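Local coordinates for isomaltose glucohydrolase (Kribbella flavida, PDB 5Z3E), which hydrolyses the alpha-1,6-glucosidic linkage of isomaltose from the non-reducing end, releasing beta-D-glucose and D-glucose inside the cell, at residues A[144-157]-A[184-198]. The protein carries 1 engineered substitution. Sequence-based numbering, arbitrary orientation.
Sequences PWWDFQTDGYGMWL and YLLAFWDRPCYDWWE
In the catalytic domain of this family 15 glycoside hydrolase, an (alpha/alpha)6 barrel, Y194 and E198 of one active-site loop meet W145–Q149 of another, ahead of helix 151–167. E198 is the inferred proton donor, D195 a predicted proton acceptor, and W145 probably binds substrate, as in relatives. Y194 lies across the short, weakly bonded helical segment 144–147: its OH donates to W145 O (2.9 Å) in the carbonyl plane, on a lone pair, while W146 O sits over one ring face, 3.2 Å from CZ. Its backbone N donates to F148 O almost in line with the carbonyl (C=O...N 173°). A leucine in place of Y194 would probably leave W145 O without its hydroxyl donor and W146 O without its ring, leaving that segment freer to shift. E198 N donates to D195 O, closing the type I turn 195–198; from the opposite face Q149, in the conformer described, adds NE2 at a short 2.6 Å from D195 O, its CG anti to the carbonyl carbon (chi1 -70°) and the chain extended beyond. F148 turns its ring toward C193, whose CB lies 3.5 Å from CD2, and the extended R191 crosses the ring at about a right angle, its NE 3.4 Å from CE2; N126 takes the guanidinium end. Along helix 151–167, Y184 points its edge at the face of Y153 (planes 70° apart), L185 packs on G154, and M155 CE rests over one face of the W196 indole. D151, salt-bridged to R75, shares a water with Y194 O. At the catalytic end, D147 OD2, hydrogen-bonded to S142 OG, stands 4.4 Å from E198 OE2 in the conformer described, and a single water donates to both oxygens.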
ATOM      1  N   PRO A 144       1.258  -1.948 -19.000  1.00 11.02           N
ATOM      2  CA  PRO A 144       1.111  -3.027 -18.033  1.00 10.22           C
ATOM      3  C   PRO A 144       1.820  -4.312 -18.428  1.00  9.74           C
ATOM      4  O   PRO A 144       2.016  -5.160 -17.574  1.00  9.91           O
ATOM      5  CB  PRO A 144      -0.398  -3.235 -17.911  1.00 11.72           C
ATOM      6  CG  PRO A 144      -0.951  -2.700 -19.136  1.00 13.80           C
ATOM      7  CD  PRO A 144      -0.045  -1.536 -19.548  1.00 12.04           C
ATOM      8  N   TRP A 145       2.277  -4.474 -19.673  1.00  9.78           N
ATOM      9  CA  TRP A 145       3.136  -5.615 -19.921  1.00  9.81           C
ATOM     10  C   TRP A 145       4.327  -5.611 -18.948  1.00  9.47           C
ATOM     11  O   TRP A 145       4.769  -6.672 -18.481  1.00 10.07           O
ATOM     12  CB  TRP A 145       3.644  -5.651 -21.377  1.00 10.62           C
ATOM     13  CG  TRP A 145       4.519  -6.820 -21.596  1.00 10.17           C
ATOM     14  CD1 TRP A 145       5.879  -6.862 -21.609  1.00 11.46           C
ATOM     15  CD2 TRP A 145       4.096  -8.185 -21.648  1.00  9.66           C
ATOM     16  NE1 TRP A 145       6.331  -8.150 -21.672  1.00 11.32           N
ATOM     17  CE2 TRP A 145       5.253  -9.003 -21.687  1.00  9.82           C
ATOM     18  CE3 TRP A 145       2.848  -8.821 -21.634  1.00 10.17           C
ATOM     19  CZ2 TRP A 145       5.192 -10.384 -21.721  1.00 10.61           C
ATOM     20  CZ3 TRP A 145       2.788 -10.196 -21.647  1.00 10.50           C
ATOM     21  CH2 TRP A 145       3.949 -10.961 -21.694  1.00 10.73           C
ATOM     22  N   TRP A 146       4.876  -4.421 -18.701  1.00  9.91           N
ATOM     23  CA  TRP A 146       6.076  -4.273 -17.915  1.00 10.73           C
ATOM     24  C   TRP A 146       5.841  -4.060 -16.428  1.00  9.91           C
ATOM     25  O   TRP A 146       6.795  -4.172 -15.659  1.00 11.14           O
ATOM     26  CB  TRP A 146       6.942  -3.135 -18.467  1.00 13.44           C
ATOM     27  CG  TRP A 146       7.360  -3.361 -19.851  1.00 15.86           C
ATOM     28  CD1 TRP A 146       6.927  -2.706 -20.930  1.00 21.34           C
ATOM     29  CD2 TRP A 146       8.299  -4.331 -20.302  1.00 18.34           C
ATOM     30  NE1 TRP A 146       7.550  -3.187 -22.048  1.00 23.38           N
ATOM     31  CE2 TRP A 146       8.396  -4.213 -21.694  1.00 21.82           C
ATOM     32  CE3 TRP A 146       9.042  -5.307 -19.636  1.00 19.40           C
ATOM     33  CZ2 TRP A 146       9.245  -5.009 -22.483  1.00 25.33           C
ATOM     34  CZ3 TRP A 146       9.844  -6.131 -20.389  1.00 26.64           C
ATOM     35  CH2 TRP A 146       9.964  -5.957 -21.785  1.00 26.56           C
ATOM     36  N   ASP A 147       4.609  -3.760 -16.002  1.00  9.51           N
ATOM     37  CA  ASP A 147       4.375  -3.475 -14.607  1.00  9.39           C
ATOM     38  C   ASP A 147       2.999  -3.875 -14.082  1.00  8.73           C
ATOM     39  O   ASP A 147       2.620  -3.408 -12.998  1.00  9.19           O
ATOM     40  CB  ASP A 147       4.677  -2.006 -14.284  1.00 10.18           C
ATOM     41  CG  ASP A 147       3.671  -1.063 -14.886  1.00  9.74           C
ATOM     42  OD1 ASP A 147       2.714  -1.523 -15.531  1.00  9.79           O
ATOM     43  OD2 ASP A 147       3.838   0.173 -14.691  1.00 11.99           O
ATOM     44  N   PHE A 148       2.317  -4.785 -14.750  1.00  8.37           N
ATOM     45  CA  PHE A 148       0.994  -5.268 -14.350  1.00  8.14           C
ATOM     46  C   PHE A 148       0.939  -5.620 -12.858  1.00  7.55           C
ATOM     47  O   PHE A 148       1.692  -6.479 -12.382  1.00  8.12           O
ATOM     48  CB  PHE A 148       0.631  -6.524 -15.162  1.00  8.66           C
ATOM     49  CG  PHE A 148      -0.625  -7.202 -14.712  1.00  7.98           C
ATOM     50  CD1 PHE A 148      -1.813  -6.510 -14.562  1.00  8.81           C
ATOM     51  CD2 PHE A 148      -0.633  -8.558 -14.446  1.00  8.26           C
ATOM     52  CE1 PHE A 148      -2.952  -7.133 -14.118  1.00  9.11           C
ATOM     53  CE2 PHE A 148      -1.788  -9.192 -13.998  1.00  8.56           C
ATOM     54  CZ  PHE A 148      -2.937  -8.482 -13.835  1.00  8.76           C
ATOM     55  N   GLN A 149       0.002  -4.990 -12.145  0.56  7.36           N
ATOM     56  CA  GLN A 149      -0.190  -5.164 -10.708  0.56  7.31           C
ATOM     57  C   GLN A 149      -1.674  -5.084 -10.412  0.56  7.40           C
ATOM     58  O   GLN A 149      -2.352  -4.198 -10.962  0.56  7.74           O
ATOM     59  CB  GLN A 149       0.484  -4.039  -9.904  0.56  7.75           C
ATOM     60  CG  GLN A 149       2.011  -4.095  -9.920  0.56  8.11           C
ATOM     61  CD  GLN A 149       2.661  -2.924  -9.176  0.56  8.82           C
ATOM     62  OE1 GLN A 149       2.084  -1.862  -9.062  0.56 11.04           O
ATOM     63  NE2 GLN A 149       3.856  -3.119  -8.663  0.56  9.43           N
ATOM     64  N   THR A 150      -2.170  -5.899  -9.488  1.00  7.17           N
ATOM     65  CA  THR A 150      -3.555  -5.796  -9.041  1.00  7.40           C
ATOM     66  C   THR A 150      -3.703  -5.229  -7.634  1.00  7.25           C
ATOM     67  O   THR A 150      -4.825  -4.955  -7.210  1.00  8.34           O
ATOM     68  CB  THR A 150      -4.222  -7.155  -9.136  1.00  7.83           C
ATOM     69  OG1 THR A 150      -3.380  -8.071  -8.457  1.00  7.77           O
ATOM     70  CG2 THR A 150      -4.460  -7.557 -10.600  1.00  9.88           C
ATOM     71  N   ASP A 151      -2.607  -5.066  -6.894  1.00  7.25           N
ATOM     72  CA  ASP A 151      -2.717  -4.672  -5.486  1.00  7.86           C
ATOM     73  C   ASP A 151      -3.404  -3.339  -5.287  1.00  7.47           C
ATOM     74  O   ASP A 151      -4.154  -3.160  -4.319  1.00  7.77           O
ATOM     75  CB  ASP A 151      -1.342  -4.647  -4.797  1.00  8.46           C
ATOM     76  CG  ASP A 151      -0.397  -3.661  -5.396  1.00  8.63           C
ATOM     77  OD1 ASP A 151       0.005  -3.881  -6.559  1.00  9.11           O
ATOM     78  OD2 ASP A 151      -0.090  -2.651  -4.728  1.00 10.88           O
ATOM     79  N   GLY A 152      -3.132  -2.372  -6.158  1.00  7.47           N
ATOM     80  CA  GLY A 152      -3.605  -1.024  -5.914  1.00  7.78           C
ATOM     81  C   GLY A 152      -5.114  -0.912  -5.908  1.00  6.89           C
ATOM     82  O   GLY A 152      -5.693  -0.117  -5.173  1.00  7.19           O
ATOM     83  N   TYR A 153      -5.781  -1.715  -6.735  1.00  7.14           N
ATOM     84  CA  TYR A 153      -7.228  -1.711  -6.774  1.00  7.51           C
ATOM     85  C   TYR A 153      -7.810  -2.238  -5.469  1.00  7.19           C
ATOM     86  O   TYR A 153      -8.822  -1.732  -4.983  1.00  7.70           O
ATOM     87  CB  TYR A 153      -7.724  -2.527  -8.006  1.00  8.08           C
ATOM     88  CG  TYR A 153      -7.227  -1.901  -9.298  1.00  8.19           C
ATOM     89  CD1 TYR A 153      -7.834  -0.764  -9.816  1.00  9.47           C
ATOM     90  CD2 TYR A 153      -6.129  -2.375  -9.978  1.00  8.64           C
ATOM     91  CE1 TYR A 153      -7.327  -0.116 -10.926  1.00  9.51           C
ATOM     92  CE2 TYR A 153      -5.610  -1.735 -11.075  1.00  9.13           C
ATOM     93  CZ  TYR A 153      -6.196  -0.571 -11.548  1.00  8.83           C
ATOM     94  OH  TYR A 153      -5.719   0.154 -12.607  1.00  9.54           O
ATOM     95  N   GLY A 154      -7.177  -3.265  -4.890  1.00  7.06           N
ATOM     96  CA  GLY A 154      -7.604  -3.759  -3.588  1.00  7.36           C
ATOM     97  C   GLY A 154      -7.385  -2.734  -2.492  1.00  6.53           C
ATOM     98  O   GLY A 154      -8.242  -2.526  -1.624  1.00  7.17           O
ATOM     99  N   MET A 155      -6.223  -2.080  -2.503  0.65  6.50           N
ATOM    100  CA  MET A 155      -5.949  -1.047  -1.522  0.65  6.54           C
ATOM    101  C   MET A 155      -6.961   0.069  -1.611  0.65  6.27           C
ATOM    102  O   MET A 155      -7.397   0.598  -0.583  0.65  6.63           O
ATOM    103  CB  MET A 155      -4.538  -0.508  -1.682  0.65  6.98           C
ATOM    104  CG  MET A 155      -3.486  -1.573  -1.530  0.65  6.93           C
ATOM    105  SD  MET A 155      -1.910  -0.824  -1.193  0.65  7.91           S
ATOM    106  CE  MET A 155      -0.808  -2.224  -1.310  0.65  7.59           C
ATOM    107  N   TRP A 156      -7.348   0.471  -2.824  1.00  6.42           N
ATOM    108  CA  TRP A 156      -8.274   1.585  -2.928  1.00  6.43           C
ATOM    109  C   TRP A 156      -9.613   1.231  -2.289  1.00  6.31           C
ATOM    110  O   TRP A 156     -10.194   2.029  -1.550  1.00  6.50           O
ATOM    111  CB  TRP A 156      -8.480   2.039  -4.371  1.00  6.63           C
ATOM    112  CG  TRP A 156      -9.417   3.217  -4.380  1.00  6.43           C
ATOM    113  CD1 TRP A 156      -9.204   4.401  -3.766  1.00  6.84           C
ATOM    114  CD2 TRP A 156     -10.755   3.275  -4.885  1.00  6.54           C
ATOM    115  NE1 TRP A 156     -10.289   5.217  -3.874  1.00  7.07           N
ATOM    116  CE2 TRP A 156     -11.267   4.546  -4.548  1.00  6.86           C
ATOM    117  CE3 TRP A 156     -11.571   2.385  -5.600  1.00  7.46           C
ATOM    118  CZ2 TRP A 156     -12.545   4.963  -4.936  1.00  7.55           C
ATOM    119  CZ3 TRP A 156     -12.834   2.809  -5.967  1.00  8.66           C
ATOM    120  CH2 TRP A 156     -13.308   4.086  -5.637  1.00  8.28           C
ATOM    121  N   LEU A 157     -10.127   0.022  -2.559  1.00  6.27           N
ATOM    122  CA  LEU A 157     -11.373  -0.396  -1.934  1.00  6.23           C
ATOM    123  C   LEU A 157     -11.276  -0.317  -0.417  1.00  6.19           C
ATOM    124  O   LEU A 157     -12.180   0.190   0.261  1.00  6.81           O
ATOM    125  CB  LEU A 157     -11.721  -1.812  -2.360  1.00  6.41           C
ATOM    126  CG  LEU A 157     -12.149  -1.974  -3.819  1.00  6.81           C
ATOM    127  CD1 LEU A 157     -12.441  -3.447  -4.078  1.00  8.03           C
ATOM    128  CD2 LEU A 157     -13.365  -1.126  -4.171  1.00  7.27           C
ATOM    129  N   TYR A 184     -13.391  -6.129 -11.482  1.00  6.85           N
ATOM    130  CA  TYR A 184     -12.047  -6.441 -11.960  1.00  6.83           C
ATOM    131  C   TYR A 184     -11.360  -7.440 -11.025  1.00  6.69           C
ATOM    132  O   TYR A 184     -10.794  -8.444 -11.486  1.00  7.40           O
ATOM    133  CB  TYR A 184     -11.276  -5.133 -12.059  1.00  7.13           C
ATOM    134  CG  TYR A 184      -9.887  -5.244 -12.647  1.00  7.10           C
ATOM    135  CD1 TYR A 184      -9.684  -5.571 -13.973  1.00  7.50           C
ATOM    136  CD2 TYR A 184      -8.758  -4.960 -11.886  1.00  7.91           C
ATOM    137  CE1 TYR A 184      -8.419  -5.617 -14.528  1.00  7.49           C
ATOM    138  CE2 TYR A 184      -7.489  -4.983 -12.427  1.00  8.04           C
ATOM    139  CZ  TYR A 184      -7.318  -5.298 -13.755  1.00  7.67           C
ATOM    140  OH  TYR A 184      -6.107  -5.295 -14.378  1.00  8.36           O
ATOM    141  N   LEU A 185     -11.385  -7.173  -9.723  1.00  6.56           N
ATOM    142  CA  LEU A 185     -10.709  -8.045  -8.785  1.00  6.54           C
ATOM    143  C   LEU A 185     -11.343  -9.409  -8.660  1.00  6.65           C
ATOM    144  O   LEU A 185     -10.639 -10.407  -8.506  1.00  7.36           O
ATOM    145  CB  LEU A 185     -10.606  -7.373  -7.421  1.00  6.83           C
ATOM    146  CG  LEU A 185      -9.687  -6.160  -7.365  1.00  7.42           C
ATOM    147  CD1 LEU A 185      -9.771  -5.505  -6.015  1.00  9.16           C
ATOM    148  CD2 LEU A 185      -8.263  -6.538  -7.723  1.00  8.19           C
ATOM    149  N   LEU A 186     -12.674  -9.491  -8.735  1.00  6.69           N
ATOM    150  CA  LEU A 186     -13.313 -10.801  -8.664  1.00  7.29           C
ATOM    151  C   LEU A 186     -12.856 -11.681  -9.830  1.00  7.75           C
ATOM    152  O   LEU A 186     -12.760 -12.890  -9.687  1.00  8.99           O
ATOM    153  CB  LEU A 186     -14.832 -10.685  -8.633  1.00  7.51           C
ATOM    154  CG  LEU A 186     -15.425 -10.070  -7.373  1.00  8.09           C
ATOM    155  CD1 LEU A 186     -16.919  -9.901  -7.559  1.00  9.92           C
ATOM    156  CD2 LEU A 186     -15.152 -10.898  -6.139  1.00 10.07           C
ATOM    157  N   ALA A 187     -12.605 -11.078 -10.985  1.00  7.77           N
ATOM    158  CA  ALA A 187     -12.150 -11.819 -12.152  1.00  8.47           C
ATOM    159  C   ALA A 187     -10.681 -12.184 -12.109  1.00  7.95           C
ATOM    160  O   ALA A 187     -10.305 -13.228 -12.647  1.00  9.47           O
ATOM    161  CB  ALA A 187     -12.433 -11.016 -13.404  1.00 10.02           C
ATOM    162  N   PHE A 188      -9.835 -11.329 -11.530  1.00  7.50           N
ATOM    163  CA  PHE A 188      -8.392 -11.425 -11.740  1.00  7.83           C
ATOM    164  C   PHE A 188      -7.566 -11.590 -10.476  1.00  8.09           C
ATOM    165  O   PHE A 188      -6.336 -11.555 -10.538  1.00  9.32           O
ATOM    166  CB  PHE A 188      -7.909 -10.242 -12.582  1.00  9.10           C
ATOM    167  CG  PHE A 188      -8.520 -10.206 -13.948  1.00  9.39           C
ATOM    168  CD1 PHE A 188      -8.318 -11.245 -14.828  1.00 10.74           C
ATOM    169  CD2 PHE A 188      -9.317  -9.148 -14.357  1.00  9.84           C
ATOM    170  CE1 PHE A 188      -8.871 -11.235 -16.068  1.00 12.52           C
ATOM    171  CE2 PHE A 188      -9.884  -9.137 -15.598  1.00 11.28           C
ATOM    172  CZ  PHE A 188      -9.674 -10.166 -16.456  1.00 12.76           C
ATOM    173  N   TRP A 189      -8.198 -11.826  -9.331  1.00  8.08           N
ATOM    174  CA  TRP A 189      -7.459 -11.923  -8.088  1.00  9.33           C
ATOM    175  C   TRP A 189      -6.399 -13.015  -8.092  1.00  9.55           C
ATOM    176  O   TRP A 189      -5.389 -12.871  -7.405  1.00 11.90           O
ATOM    177  CB  TRP A 189      -8.402 -12.126  -6.925  1.00 10.29           C
ATOM    178  CG  TRP A 189      -9.053 -13.431  -6.949  1.00 10.41           C
ATOM    179  CD1 TRP A 189     -10.237 -13.761  -7.554  1.00 10.99           C
ATOM    180  CD2 TRP A 189      -8.561 -14.635  -6.347  1.00 12.37           C
ATOM    181  NE1 TRP A 189     -10.514 -15.083  -7.353  1.00 12.85           N
ATOM    182  CE2 TRP A 189      -9.485 -15.631  -6.617  1.00 12.54           C
ATOM    183  CE3 TRP A 189      -7.407 -14.961  -5.613  1.00 13.93           C
ATOM    184  CZ2 TRP A 189      -9.321 -16.952  -6.132  1.00 14.90           C
ATOM    185  CZ3 TRP A 189      -7.217 -16.235  -5.168  1.00 15.60           C
ATOM    186  CH2 TRP A 189      -8.157 -17.210  -5.450  1.00 13.91           C
ATOM    187  N   ASP A 190      -6.635 -14.105  -8.817  1.00  8.08           N
ATOM    188  CA  ASP A 190      -5.785 -15.275  -8.772  1.00  8.37           C
ATOM    189  C   ASP A 190      -4.755 -15.305  -9.887  1.00  7.40           C
ATOM    190  O   ASP A 190      -4.032 -16.304 -10.033  1.00  7.87           O
ATOM    191  CB  ASP A 190      -6.581 -16.555  -8.767  1.00 12.13           C
ATOM    192  CG  ASP A 190      -7.400 -16.757  -9.998  1.00 17.99           C
ATOM    193  OD1 ASP A 190      -7.672 -15.805 -10.723  1.00 17.68           O
ATOM    194  OD2 ASP A 190      -7.786 -17.969 -10.222  1.00 28.34           O
ATOM    195  N   ARG A 191      -4.628 -14.222 -10.629  1.00  7.49           N
ATOM    196  CA  ARG A 191      -3.670 -14.122 -11.707  1.00  7.84           C
ATOM    197  C   ARG A 191      -2.287 -13.736 -11.178  1.00  7.18           C
ATOM    198  O   ARG A 191      -2.170 -12.853 -10.344  1.00  7.99           O
ATOM    199  CB  ARG A 191      -4.155 -13.009 -12.641  1.00  9.87           C
ATOM    200  CG  ARG A 191      -3.454 -12.879 -13.903  1.00 11.03           C
ATOM    201  CD  ARG A 191      -4.150 -11.801 -14.728  1.00 12.62           C
ATOM    202  NE  ARG A 191      -3.448 -11.519 -15.924  1.00 13.57           N
ATOM    203  CZ  ARG A 191      -3.940 -11.640 -17.149  1.00 10.81           C
ATOM    204  NH1 ARG A 191      -5.181 -12.122 -17.365  1.00 10.95           N
ATOM    205  NH2 ARG A 191      -3.207 -11.249 -18.102  1.00 12.74           N
ATOM    206  N   PRO A 192      -1.216 -14.362 -11.707  0.65  7.21           N
ATOM    207  CA  PRO A 192       0.141 -13.877 -11.444  0.65  7.72           C
ATOM    208  C   PRO A 192       0.275 -12.408 -11.838  0.65  7.19           C
ATOM    209  O   PRO A 192      -0.333 -11.953 -12.816  0.65  7.25           O
ATOM    210  CB  PRO A 192       1.015 -14.783 -12.320  0.65  8.97           C
ATOM    211  CG  PRO A 192       0.220 -16.074 -12.478  0.65  8.51           C
ATOM    212  CD  PRO A 192      -1.213 -15.589 -12.537  0.65  7.89           C
ATOM    213  N   CYS A 193       1.095 -11.662 -11.108  1.00  6.77           N
ATOM    214  CA  CYS A 193       1.391 -10.309 -11.510  1.00  6.84           C
ATOM    215  C   CYS A 193       2.689  -9.877 -10.844  1.00  6.71           C
ATOM    216  O   CYS A 193       3.236 -10.583  -9.993  1.00  7.42           O
ATOM    217  CB  CYS A 193       0.240  -9.349 -11.191  1.00  7.43           C
ATOM    218  SG  CYS A 193      -0.055  -9.038  -9.435  1.00  7.75           S
ATOM    219  N   TYR A 194       3.203  -8.704 -11.221  1.00  7.05           N
ATOM    220  CA  TYR A 194       4.372  -8.171 -10.532  1.00  7.42           C
ATOM    221  C   TYR A 194       3.986  -7.819  -9.090  1.00  7.84           C
ATOM    222  O   TYR A 194       2.846  -7.425  -8.813  1.00  8.07           O
ATOM    223  CB  TYR A 194       4.894  -6.914 -11.228  1.00  8.27           C
ATOM    224  CG  TYR A 194       5.440  -7.101 -12.638  1.00  8.26           C
ATOM    225  CD1 TYR A 194       4.602  -6.974 -13.744  1.00  8.79           C
ATOM    226  CD2 TYR A 194       6.764  -7.350 -12.887  1.00  9.81           C
ATOM    227  CE1 TYR A 194       5.063  -7.085 -15.045  1.00 10.07           C
ATOM    228  CE2 TYR A 194       7.241  -7.451 -14.247  1.00  9.95           C
ATOM    229  CZ  TYR A 194       6.358  -7.314 -15.278  1.00  9.85           C
ATOM    230  OH  TYR A 194       6.837  -7.410 -16.574  1.00 11.65           O
ATOM    231  N   ASP A 195       4.955  -7.930  -8.198  1.00  8.20           N
ATOM    232  CA  ASP A 195       4.771  -7.572  -6.804  1.00  8.18           C
ATOM    233  C   ASP A 195       4.723  -6.054  -6.626  1.00  9.07           C
ATOM    234  O   ASP A 195       4.831  -5.298  -7.599  1.00 10.42           O
ATOM    235  CB  ASP A 195       5.812  -8.258  -5.934  1.00  8.60           C
ATOM    236  CG  ASP A 195       7.246  -7.844  -6.185  1.00  8.96           C
ATOM    237  OD1 ASP A 195       7.477  -6.801  -6.797  1.00  9.34           O
ATOM    238  OD2 ASP A 195       8.119  -8.609  -5.691  1.00 10.64           O
ATOM    239  N   TRP A 196       4.566  -5.598  -5.382  1.00  8.79           N
ATOM    240  CA  TRP A 196       4.519  -4.163  -5.125  1.00  9.46           C
ATOM    241  C   TRP A 196       5.744  -3.471  -5.679  1.00  9.84           C
ATOM    242  O   TRP A 196       5.694  -2.288  -5.992  1.00 13.79           O
ATOM    243  CB  TRP A 196       4.481  -3.817  -3.645  1.00 10.12           C
ATOM    244  CG  TRP A 196       3.271  -4.188  -2.832  1.00  9.26           C
ATOM    245  CD1 TRP A 196       2.170  -4.984  -3.158  1.00 10.02           C
ATOM    246  CD2 TRP A 196       3.084  -3.805  -1.470  1.00  9.28           C
ATOM    247  NE1 TRP A 196       1.337  -5.070  -2.062  1.00 10.70           N
ATOM    248  CE2 TRP A 196       1.874  -4.388  -1.008  1.00 10.14           C
ATOM    249  CE3 TRP A 196       3.815  -3.012  -0.596  1.00 10.03           C
ATOM    250  CZ2 TRP A 196       1.398  -4.192   0.292  1.00 11.35           C
ATOM    251  CZ3 TRP A 196       3.322  -2.802   0.689  1.00 10.77           C
ATOM    252  CH2 TRP A 196       2.148  -3.403   1.119  1.00 12.01           C
ATOM    253  N   TRP A 197       6.863  -4.189  -5.751  1.00  9.12           N
ATOM    254  CA  TRP A 197       8.158  -3.688  -6.139  1.00  9.75           C
ATOM    255  C   TRP A 197       8.444  -3.845  -7.625  1.00 10.18           C
ATOM    256  O   TRP A 197       9.553  -3.586  -8.082  1.00 11.40           O
ATOM    257  CB  TRP A 197       9.244  -4.369  -5.308  1.00 10.24           C
ATOM    258  CG  TRP A 197       8.903  -4.525  -3.859  1.00 10.16           C
ATOM    259  CD1 TRP A 197       8.999  -5.695  -3.146  1.00 10.98           C
ATOM    260  CD2 TRP A 197       8.433  -3.537  -2.928  1.00  9.96           C
ATOM    261  NE1 TRP A 197       8.633  -5.486  -1.852  1.00 11.62           N
ATOM    262  CE2 TRP A 197       8.284  -4.174  -1.689  1.00 11.17           C
ATOM    263  CE3 TRP A 197       8.105  -2.172  -3.025  1.00 10.45           C
ATOM    264  CZ2 TRP A 197       7.871  -3.488  -0.552  1.00 12.87           C
ATOM    265  CZ3 TRP A 197       7.691  -1.506  -1.884  1.00 12.41           C
ATOM    266  CH2 TRP A 197       7.581  -2.164  -0.672  1.00 13.64           C
ATOM    267  N   GLU A 198       7.450  -4.243  -8.407  0.53 10.22           N
ATOM    268  CA  GLU A 198       7.601  -4.423  -9.864  0.53 10.95           C
ATOM    269  C   GLU A 198       8.521  -5.528 -10.252  0.53 10.76           C
ATOM    270  O   GLU A 198       9.240  -5.435 -11.252  0.53 12.90           O
ATOM    271  CB  GLU A 198       7.960  -3.144 -10.591  0.53 12.04           C
ATOM    272  CG  GLU A 198       6.973  -2.163 -10.392  0.53 10.70           C
ATOM    273  CD  GLU A 198       7.197  -0.904 -11.179  0.53 12.71           C
ATOM    274  OE1 GLU A 198       8.166  -0.816 -11.985  0.53 16.57           O
ATOM    275  OE2 GLU A 198       6.339  -0.008 -11.018  0.53 13.50           O
TER
HETATM  276  O   HOH W   1       8.834  -2.582 -14.412  1.00 34.40           O
HETATM  277  O   HOH W   2       5.781   1.443 -13.430  1.00 16.36           O
HETATM  278  O   HOH W   3      -4.155  -4.027 -13.135  1.00  8.98           O
HETATM  279  O   HOH W   4      -3.698 -10.652  -9.361  1.00 15.17           O
HETATM  280  O   HOH W   5       0.916  -6.375  -7.073  1.00 12.75           O